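Local coordinates for protein kojibiose phosphorylase (Gut metagenome, PDB 6W0P) that belongs to glycoside hydrolase family 65, carbohydrate-active enzymes in which a beta-sandwich N-terminal domain precedes a helical catalytic domain, at residues 170-174 against 213-217; 247-251 against 277-282; 250-254 against 269-274. All coordinates share one frame; numbering follows the deposited sequence.

Coming from the N terminus, 38 residues, more than half of them in strands, separate 170-174 from 213-217, where strand 210-217 packs against strand 165-174 from the other sheet; contact 1 closes that loop and joins the two sheets of the N-terminal sandwich. Contacts 2 and 3 come later and both start from strand 245-256, the neighbour of 210-217 in the larger sheet. They share Tyr250 and Val251, and the loop closed by contact 3 lies within the longer one closed by contact 2: helix 263-277 first runs back over the strand, and the turn after it, 277-282, then meets the strand a little earlier in its course. Together the three contacts tie sandwich, helix and the turn into helix 282-300.

Contact 1 (170-174 against 213-217); sequences ELHLD and SVMRT
Leu173 and Met215 carry most of this contact, with Leu171, Ser213 and Thr217 filling in at the ends. The apolar packing comes first. Met215 starts with CG between its backbone N and carbonyl carbon (chi1 65°) and is extended from there, which sends the thioether straight across the gap between the strands. Leu173 slides past it in the opposite direction, CD2 lying 3.9 Å from Met215 SD. The methyl CE ends against the other backbone, 3.3 Å from Leu171 O and 4.0 Å from Leu171 CB. At one end Leu171 CD1 and Thr217 CG2 meet tip to tip at 3.6 Å; at the other, Leu173 CD1 rests 3.4 Å from Ser213 O and also touches Ser213 OG.

No hydrogen bond joins the two segments; the hydroxyls find partners outside them. Ser213 OG turns to Asn253 OD1, and Thr217 OG1 has Tyr235 OH as its partner. Buried Arg249, from the strand next to 213-217, packs on Leu171, Leu173 and Met215, while its guanidinium is satisfied by His172 O through NH1, Lys93 O through NH2 and Gln155 OE1 through NE. On the far side of strand 170-174, His172 NE2 donates to Glu170 OE1 at 3.1 Å, meeting its anti lone pair almost in the imidazole plane; Glu170 OE2 forms a salt bridge with Lys168.

The strand axes pass 8.5 Å apart, running nearly antiparallel at 168°. This is the face-to-face packing of a beta-sandwich: 165-174 belongs to the smaller antiparallel sheet, 210-217 to the larger one, and their inward side chains form part of the core between the two sheets.

Contact 2 (247-251 against 277-282); sequences ITRYV and ASKFSF
The Tyr250 ring has Ser278 over one face and Phe280 O at its edge. Ser278 CA sits almost exactly above the ring centre, 3.7 Å from the centroid and only 7° off the normal, a CH-pi contact made by the backbone carbon. At the phenol end, close to the ring plane, Tyr250 OH donates a short hydrogen bond of 2.5 Å to Phe280 O. The donor is tilted 31° from the plane of that carbonyl. Ala277 O also approaches the ring obliquely, 3.4 Å from Tyr250 CE2. With CG anti to the carbonyl carbon (chi1 -56°), the tyrosine points off the strand into the bend of 277-282.

That bend is a type I turn from Ala277 to Phe280, closed by Phe280 N bonding to Ala277 O at 3.2 Å. It is the turn that brings Ser278 CA and Phe280 O to the same ring. Ser278 OG looks back to Lys275 O in the preceding helix, while Ser281, at the N-cap of helix 282-300, caps Asp284 N.

Further along, Thr248 and Phe282 cross obliquely, touching through Thr248 CG2 and Phe282 CB at 4.0 Å. Beside this packing, one water bridges the segments: it accepts from Phe282 N at 2.8 Å and bonds Thr248 OG1 at the same length. Met156, on the adjacent strand 152-161, packs on both residues.

In chemical terms, the strand serves the polar backbone of a turn between two helices. The phenol satisfies a carbonyl of the turn, and the threonine reaches, through water, an amide at the start of the next helix. Most of the rest is packing, of Ser278 CA on the ring face and of the Thr248 methyl on Phe282 CB, so the turn is held by direct, bridged and apolar interactions together.

Contact 3 (250-254 against 269-274); sequences YVTNI and IALTKL
A helix packed on the face of an antiparallel sheet is the element here: helix 263-277 lies over strand 245-256, with Ile254, Thr252 and the backbone and CB of Tyr250 meeting Ala270 and Leu274. Helix and strand segments run in roughly opposing directions, 149° apart, their axes 7.9 Å from each other. The small side chain of Ala270 probably helps the helix come this close, and Ile254 CG1 presses on Ala270 CB at a tight 3.5 Å. Beyond it Ile254 CD1 meets Ile269 CG2 at 4.1 Å, the two side chains crossing at about a right angle.

Thr252 CG2 lies 3.6 Å from Ala270 O, the carbonyl that already accepts Leu274 N in the helix. Thr252 OG1 is close to Leu274 N, but the angle is poor for a hydrogen bond, and it bonds to Asn152 OD1. Leu274, with CG anti to its backbone N (chi1 -178°), brings CD1 onto the strand, 3.2 Å from Tyr250 O and 3.7 Å from Tyr250 CB.

The helix covers more than this strand. Ala270, Leu271 and Leu274 also pack on Val214 of strand 210-217, and Leu271 and Leu274 reach Ser197 of strand 197-204, while Asn152 belongs to strand 152-161 on the other side of 245-256.

Contact 1 (170-174 against 213-217)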
loop_
_atom_site.group_PDB
_atom_site.type_symbol
_atom_site.label_atom_id
_atom_site.label_comp_id
_atom_site.label_asym_id
_atom_site.label_seq_id
_atom_site.Cartn_x
_atom_site.Cartn_y
_atom_site.Cartn_z
ATOM N N GLU A 170 -38.279 -17.079 -25.659
ATOM C CA GLU A 170 -37.372 -17.996 -24.924
ATOM C C GLU A 170 -37.308 -17.530 -23.459
ATOM O O GLU A 170 -37.009 -16.359 -23.252
ATOM C CB GLU A 170 -35.976 -18.001 -25.548
ATOM C CG GLU A 170 -35.945 -18.429 -27.008
ATOM C CD GLU A 170 -34.571 -18.429 -27.674
ATOM O OE1 GLU A 170 -33.577 -18.041 -27.018
ATOM O OE2 GLU A 170 -34.493 -18.799 -28.855
ATOM N N LEU A 171 -37.592 -18.416 -22.504
ATOM C CA LEU A 171 -37.303 -18.213 -21.067
ATOM C C LEU A 171 -36.000 -18.944 -20.718
ATOM O O LEU A 171 -35.907 -20.171 -20.971
ATOM C CB LEU A 171 -38.465 -18.717 -20.202
ATOM C CG LEU A 171 -39.863 -18.205 -20.543
ATOM C CD1 LEU A 171 -40.831 -18.612 -19.451
ATOM C CD2 LEU A 171 -39.881 -16.698 -20.736
ATOM N N HIS A 172 -35.053 -18.210 -20.124
ATOM C CA HIS A 172 -33.709 -18.716 -19.748
ATOM C C HIS A 172 -33.533 -18.722 -18.222
ATOM O O HIS A 172 -33.986 -17.761 -17.556
ATOM C CB HIS A 172 -32.626 -17.856 -20.395
ATOM C CG HIS A 172 -32.599 -17.859 -21.885
ATOM N ND1 HIS A 172 -31.412 -17.934 -22.592
ATOM C CD2 HIS A 172 -33.578 -17.744 -22.803
ATOM C CE1 HIS A 172 -31.668 -17.871 -23.881
ATOM N NE2 HIS A 172 -32.986 -17.761 -24.036
ATOM N N LEU A 173 -32.884 -19.763 -17.696
ATOM C CA LEU A 173 -32.035 -19.681 -16.484
ATOM C C LEU A 173 -30.585 -19.734 -16.963
ATOM O O LEU A 173 -30.208 -20.752 -17.578
ATOM C CB LEU A 173 -32.334 -20.835 -15.523
ATOM C CG LEU A 173 -33.806 -21.084 -15.221
ATOM C CD1 LEU A 173 -33.942 -22.291 -14.314
ATOM C CD2 LEU A 173 -34.463 -19.861 -14.588
ATOM N N ASP A 174 -29.835 -18.659 -16.734
ATOM C CA ASP A 174 -28.479 -18.426 -17.289
ATOM C C ASP A 174 -27.501 -18.318 -16.126
ATOM O O ASP A 174 -27.554 -17.288 -15.424
ATOM C CB ASP A 174 -28.439 -17.152 -18.144
ATOM C CG ASP A 174 -27.041 -16.807 -18.631
ATOM O OD1 ASP A 174 -26.150 -17.649 -18.413
ATOM O OD2 ASP A 174 -26.844 -15.707 -19.230
ATOM N N SER A 213 -31.612 -23.780 -9.367
ATOM C CA SER A 213 -32.610 -22.865 -9.958
ATOM C C SER A 213 -33.563 -23.679 -10.820
ATOM O O SER A 213 -33.068 -24.348 -11.759
ATOM C CB SER A 213 -31.960 -21.786 -10.768
ATOM O OG SER A 213 -32.952 -20.872 -11.213
ATOM N N VAL A 214 -34.859 -23.622 -10.499
ATOM C CA VAL A 214 -35.913 -24.361 -11.250
ATOM C C VAL A 214 -37.023 -23.392 -11.667
ATOM O O VAL A 214 -37.404 -22.519 -10.861
ATOM C CB VAL A 214 -36.466 -25.533 -10.422
ATOM C CG1 VAL A 214 -35.411 -26.618 -10.224
ATOM C CG2 VAL A 214 -37.022 -25.067 -9.087
ATOM N N MET A 215 -37.526 -23.550 -12.887
ATOM C CA MET A 215 -38.695 -22.782 -13.357
ATOM C C MET A 215 -39.721 -23.715 -14.003
ATOM O O MET A 215 -39.389 -24.847 -14.361
ATOM C CB MET A 215 -38.291 -21.696 -14.348
ATOM C CG MET A 215 -37.719 -22.216 -15.624
ATOM S SD MET A 215 -37.557 -20.840 -16.764
ATOM C CE MET A 215 -36.555 -21.568 -18.061
ATOM N N ARG A 216 -40.943 -23.217 -14.075
ATOM C CA ARG A 216 -42.078 -23.815 -14.807
ATOM C C ARG A 216 -43.061 -22.679 -15.079
ATOM O O ARG A 216 -42.906 -21.614 -14.431
ATOM C CB ARG A 216 -42.752 -24.898 -13.969
ATOM C CG ARG A 216 -43.562 -24.333 -12.818
ATOM C CD ARG A 216 -43.983 -25.423 -11.873
ATOM N NE ARG A 216 -45.167 -26.130 -12.332
ATOM C CZ ARG A 216 -45.250 -27.448 -12.466
ATOM N NH1 ARG A 216 -44.191 -28.216 -12.240
ATOM N NH2 ARG A 216 -46.384 -27.998 -12.871
ATOM N N THR A 217 -44.048 -22.912 -15.944
ATOM C CA THR A 217 -44.919 -21.847 -16.513
ATOM C C THR A 217 -46.344 -22.401 -16.569
ATOM O O THR A 217 -46.529 -23.566 -16.182
ATOM C CB THR A 217 -44.379 -21.331 -17.860
ATOM O OG1 THR A 217 -44.688 -22.253 -18.907
ATOM C CG2 THR A 217 -42.883 -21.094 -17.852
#

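Contact 2 (247-251 against 277-282)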
loop_
_atom_site.group_PDB
_atom_site.type_symbol
_atom_site.label_atom_id
_atom_site.label_comp_id
_atom_site.label_asym_id
_atom_site.label_seq_id
_atom_site.Cartn_x
_atom_site.Cartn_y
_atom_site.Cartn_z
ATOM N N ILE A 247 -48.014 -15.192 -20.319
ATOM C CA ILE A 247 -47.416 -16.400 -19.690
ATOM C C ILE A 247 -46.862 -15.972 -18.324
ATOM O O ILE A 247 -46.385 -14.823 -18.214
ATOM C CB ILE A 247 -46.350 -17.002 -20.624
ATOM C CG1 ILE A 247 -45.726 -18.273 -20.054
ATOM C CG2 ILE A 247 -45.286 -15.987 -20.989
ATOM C CD1 ILE A 247 -44.854 -19.016 -21.063
ATOM N N THR A 248 -46.947 -16.847 -17.319
ATOM C CA THR A 248 -46.346 -16.629 -15.980
ATOM C C THR A 248 -45.200 -17.617 -15.781
ATOM O O THR A 248 -45.436 -18.821 -15.952
ATOM C CB THR A 248 -47.401 -16.761 -14.883
ATOM O OG1 THR A 248 -48.418 -15.837 -15.255
ATOM C CG2 THR A 248 -46.855 -16.474 -13.503
ATOM N N ARG A 249 -44.011 -17.105 -15.467
ATOM C CA ARG A 249 -42.841 -17.901 -15.035
ATOM C C ARG A 249 -42.740 -17.900 -13.502
ATOM O O ARG A 249 -42.629 -16.794 -12.909
ATOM C CB ARG A 249 -41.553 -17.322 -15.617
ATOM C CG ARG A 249 -40.390 -18.290 -15.516
ATOM C CD ARG A 249 -39.067 -17.607 -15.288
ATOM N NE ARG A 249 -38.725 -16.640 -16.324
ATOM C CZ ARG A 249 -37.618 -16.663 -17.049
ATOM N NH1 ARG A 249 -36.753 -17.644 -16.902
ATOM N NH2 ARG A 249 -37.359 -15.691 -17.908
ATOM N N TYR A 250 -42.748 -19.098 -12.910
ATOM C CA TYR A 250 -42.433 -19.369 -11.486
ATOM C C TYR A 250 -40.980 -19.830 -11.397
ATOM O O TYR A 250 -40.582 -20.736 -12.170
ATOM C CB TYR A 250 -43.385 -20.422 -10.925
ATOM C CG TYR A 250 -44.834 -20.044 -11.077
ATOM C CD1 TYR A 250 -45.516 -20.337 -12.242
ATOM C CD2 TYR A 250 -45.522 -19.362 -10.080
ATOM C CE1 TYR A 250 -46.850 -19.996 -12.406
ATOM C CE2 TYR A 250 -46.854 -18.991 -10.240
ATOM C CZ TYR A 250 -47.527 -19.318 -11.408
ATOM O OH TYR A 250 -48.839 -19.016 -11.623
ATOM N N VAL A 251 -40.208 -19.205 -10.510
ATOM C CA VAL A 251 -38.792 -19.580 -10.230
ATOM C C VAL A 251 -38.645 -19.935 -8.741
ATOM O O VAL A 251 -39.257 -19.265 -7.921
ATOM C CB VAL A 251 -37.843 -18.441 -10.648
ATOM C CG1 VAL A 251 -36.381 -18.795 -10.423
ATOM C CG2 VAL A 251 -38.076 -18.033 -12.094
ATOM N N ALA A 277 -45.826 -23.210 -5.497
ATOM C CA ALA A 277 -45.891 -21.786 -5.914
ATOM C C ALA A 277 -46.716 -21.650 -7.196
ATOM O O ALA A 277 -47.439 -20.635 -7.333
ATOM C CB ALA A 277 -44.506 -21.211 -6.090
ATOM N N SER A 278 -46.642 -22.659 -8.069
ATOM C CA SER A 278 -47.296 -22.653 -9.399
ATOM C C SER A 278 -48.819 -22.713 -9.253
ATOM O O SER A 278 -49.503 -22.494 -10.250
ATOM C CB SER A 278 -46.764 -23.756 -10.297
ATOM O OG SER A 278 -47.119 -25.038 -9.817
ATOM N N LYS A 279 -49.343 -22.988 -8.061
ATOM C CA LYS A 279 -50.814 -23.050 -7.839
ATOM C C LYS A 279 -51.422 -21.637 -7.812
ATOM O O LYS A 279 -52.647 -21.537 -7.968
ATOM C CB LYS A 279 -51.158 -23.770 -6.535
ATOM C CG LYS A 279 -50.501 -25.127 -6.339
ATOM C CD LYS A 279 -50.942 -26.184 -7.304
ATOM C CE LYS A 279 -50.739 -27.572 -6.736
ATOM N NZ LYS A 279 -51.601 -27.805 -5.547
ATOM N N PHE A 280 -50.609 -20.589 -7.629
ATOM C CA PHE A 280 -51.079 -19.192 -7.427
ATOM C C PHE A 280 -50.834 -18.395 -8.705
ATOM O O PHE A 280 -49.734 -18.513 -9.297
ATOM C CB PHE A 280 -50.398 -18.572 -6.207
ATOM C CG PHE A 280 -50.614 -19.377 -4.954
ATOM C CD1 PHE A 280 -51.841 -19.356 -4.310
ATOM C CD2 PHE A 280 -49.624 -20.229 -4.477
ATOM C CE1 PHE A 280 -52.058 -20.131 -3.182
ATOM C CE2 PHE A 280 -49.840 -21.007 -3.350
ATOM C CZ PHE A 280 -51.060 -20.958 -2.705
ATOM N N SER A 281 -51.844 -17.642 -9.138
ATOM C CA SER A 281 -51.719 -16.646 -10.234
ATOM C C SER A 281 -50.729 -15.544 -9.820
ATOM O O SER A 281 -50.609 -15.252 -8.600
ATOM C CB SER A 281 -53.047 -16.045 -10.572
ATOM O OG SER A 281 -53.436 -15.154 -9.551
ATOM N N PHE A 282 -50.050 -14.956 -10.808
ATOM C CA PHE A 282 -49.180 -13.769 -10.619
ATOM C C PHE A 282 -49.975 -12.738 -9.823
ATOM O O PHE A 282 -49.455 -12.264 -8.816
ATOM C CB PHE A 282 -48.670 -13.223 -11.958
ATOM C CG PHE A 282 -47.636 -12.134 -11.816
ATOM C CD1 PHE A 282 -46.286 -12.440 -11.715
ATOM C CD2 PHE A 282 -48.012 -10.797 -11.796
ATOM C CE1 PHE A 282 -45.336 -11.433 -11.591
ATOM C CE2 PHE A 282 -47.066 -9.790 -11.658
ATOM C CZ PHE A 282 -45.728 -10.113 -11.547
HETATM O O HOH W 1 -50.532 -15.708 -13.493
#

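Contact 3 (250-254 against 269-274)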
loop_
_atom_site.group_PDB
_atom_site.type_symbol
_atom_site.label_atom_id
_atom_site.label_comp_id
_atom_site.label_asym_id
_atom_site.label_seq_id
_atom_site.Cartn_x
_atom_site.Cartn_y
_atom_site.Cartn_z
ATOM N N TYR A 250 -42.748 -19.098 -12.910
ATOM C CA TYR A 250 -42.433 -19.369 -11.486
ATOM C C TYR A 250 -40.980 -19.830 -11.397
ATOM O O TYR A 250 -40.582 -20.736 -12.170
ATOM C CB TYR A 250 -43.385 -20.422 -10.925
ATOM C CG TYR A 250 -44.834 -20.044 -11.077
ATOM C CD1 TYR A 250 -45.516 -20.337 -12.242
ATOM C CD2 TYR A 250 -45.522 -19.362 -10.080
ATOM C CE1 TYR A 250 -46.850 -19.996 -12.406
ATOM C CE2 TYR A 250 -46.854 -18.991 -10.240
ATOM C CZ TYR A 250 -47.527 -19.318 -11.408
ATOM O OH TYR A 250 -48.839 -19.016 -11.623
ATOM N N VAL A 251 -40.208 -19.205 -10.510
ATOM C CA VAL A 251 -38.792 -19.580 -10.230
ATOM C C VAL A 251 -38.645 -19.935 -8.741
ATOM O O VAL A 251 -39.257 -19.265 -7.921
ATOM C CB VAL A 251 -37.843 -18.441 -10.648
ATOM C CG1 VAL A 251 -36.381 -18.795 -10.423
ATOM C CG2 VAL A 251 -38.076 -18.033 -12.094
ATOM N N THR A 252 -37.880 -20.985 -8.435
ATOM C CA THR A 252 -37.403 -21.341 -7.077
ATOM C C THR A 252 -35.887 -21.557 -7.147
ATOM O O THR A 252 -35.435 -22.242 -8.049
ATOM C CB THR A 252 -38.180 -22.523 -6.496
ATOM O OG1 THR A 252 -39.532 -22.094 -6.326
ATOM C CG2 THR A 252 -37.616 -22.988 -5.174
ATOM N N ASN A 253 -35.141 -20.879 -6.270
ATOM C CA ASN A 253 -33.670 -20.970 -6.144
ATOM C C ASN A 253 -33.401 -21.504 -4.741
ATOM O O ASN A 253 -33.871 -20.856 -3.761
ATOM C CB ASN A 253 -33.020 -19.619 -6.445
ATOM C CG ASN A 253 -33.257 -19.176 -7.871
ATOM O OD1 ASN A 253 -32.866 -19.862 -8.811
ATOM N ND2 ASN A 253 -33.898 -18.047 -8.060
ATOM N N ILE A 254 -32.759 -22.672 -4.639
ATOM C CA ILE A 254 -32.367 -23.274 -3.333
ATOM C C ILE A 254 -30.840 -23.246 -3.250
ATOM O O ILE A 254 -30.179 -23.873 -4.113
ATOM C CB ILE A 254 -32.935 -24.694 -3.143
ATOM C CG1 ILE A 254 -34.443 -24.756 -3.373
ATOM C CG2 ILE A 254 -32.572 -25.206 -1.756
ATOM C CD1 ILE A 254 -35.262 -23.950 -2.365
ATOM N N ILE A 269 -36.380 -30.422 -2.960
ATOM C CA ILE A 269 -36.949 -29.248 -2.234
ATOM C C ILE A 269 -37.313 -28.175 -3.272
ATOM O O ILE A 269 -38.449 -27.679 -3.237
ATOM C CB ILE A 269 -35.984 -28.728 -1.157
ATOM C CG1 ILE A 269 -35.741 -29.793 -0.081
ATOM C CG2 ILE A 269 -36.499 -27.420 -0.566
ATOM C CD1 ILE A 269 -34.472 -29.572 0.733
ATOM N N ALA A 270 -36.421 -27.889 -4.216
ATOM C CA ALA A 270 -36.658 -26.831 -5.220
ATOM C C ALA A 270 -37.937 -27.156 -6.005
ATOM O O ALA A 270 -38.812 -26.262 -6.122
ATOM C CB ALA A 270 -35.455 -26.664 -6.108
ATOM N N LEU A 271 -38.077 -28.397 -6.477
ATOM C CA LEU A 271 -39.228 -28.814 -7.322
ATOM C C LEU A 271 -40.529 -28.805 -6.523
ATOM O O LEU A 271 -41.561 -28.430 -7.116
ATOM C CB LEU A 271 -38.953 -30.199 -7.905
ATOM C CG LEU A 271 -37.910 -30.228 -9.011
ATOM C CD1 LEU A 271 -37.914 -31.583 -9.707
ATOM C CD2 LEU A 271 -38.150 -29.108 -10.007
ATOM N N THR A 272 -40.491 -29.229 -5.255
ATOM C CA THR A 272 -41.670 -29.247 -4.342
ATOM C C THR A 272 -42.187 -27.814 -4.149
ATOM O O THR A 272 -43.410 -27.588 -4.322
ATOM C CB THR A 272 -41.346 -29.932 -3.009
ATOM O OG1 THR A 272 -40.785 -31.217 -3.295
ATOM C CG2 THR A 272 -42.561 -30.093 -2.125
ATOM N N LYS A 273 -41.306 -26.856 -3.841
ATOM C CA LYS A 273 -41.718 -25.440 -3.624
ATOM C C LYS A 273 -42.148 -24.807 -4.955
ATOM O O LYS A 273 -43.182 -24.130 -4.977
ATOM C CB LYS A 273 -40.589 -24.669 -2.930
ATOM C CG LYS A 273 -40.572 -24.800 -1.410
ATOM C CD LYS A 273 -39.185 -24.642 -0.833
ATOM C CE LYS A 273 -39.092 -24.984 0.638
ATOM N NZ LYS A 273 -39.066 -23.758 1.453
ATOM N N LEU A 274 -41.403 -25.025 -6.044
ATOM C CA LEU A 274 -41.801 -24.525 -7.387
ATOM C C LEU A 274 -43.249 -24.944 -7.674
ATOM O O LEU A 274 -44.062 -24.070 -8.052
ATOM C CB LEU A 274 -40.860 -25.096 -8.450
ATOM C CG LEU A 274 -41.141 -24.608 -9.872
ATOM C CD1 LEU A 274 -40.975 -23.095 -9.978
ATOM C CD2 LEU A 274 -40.260 -25.327 -10.879
#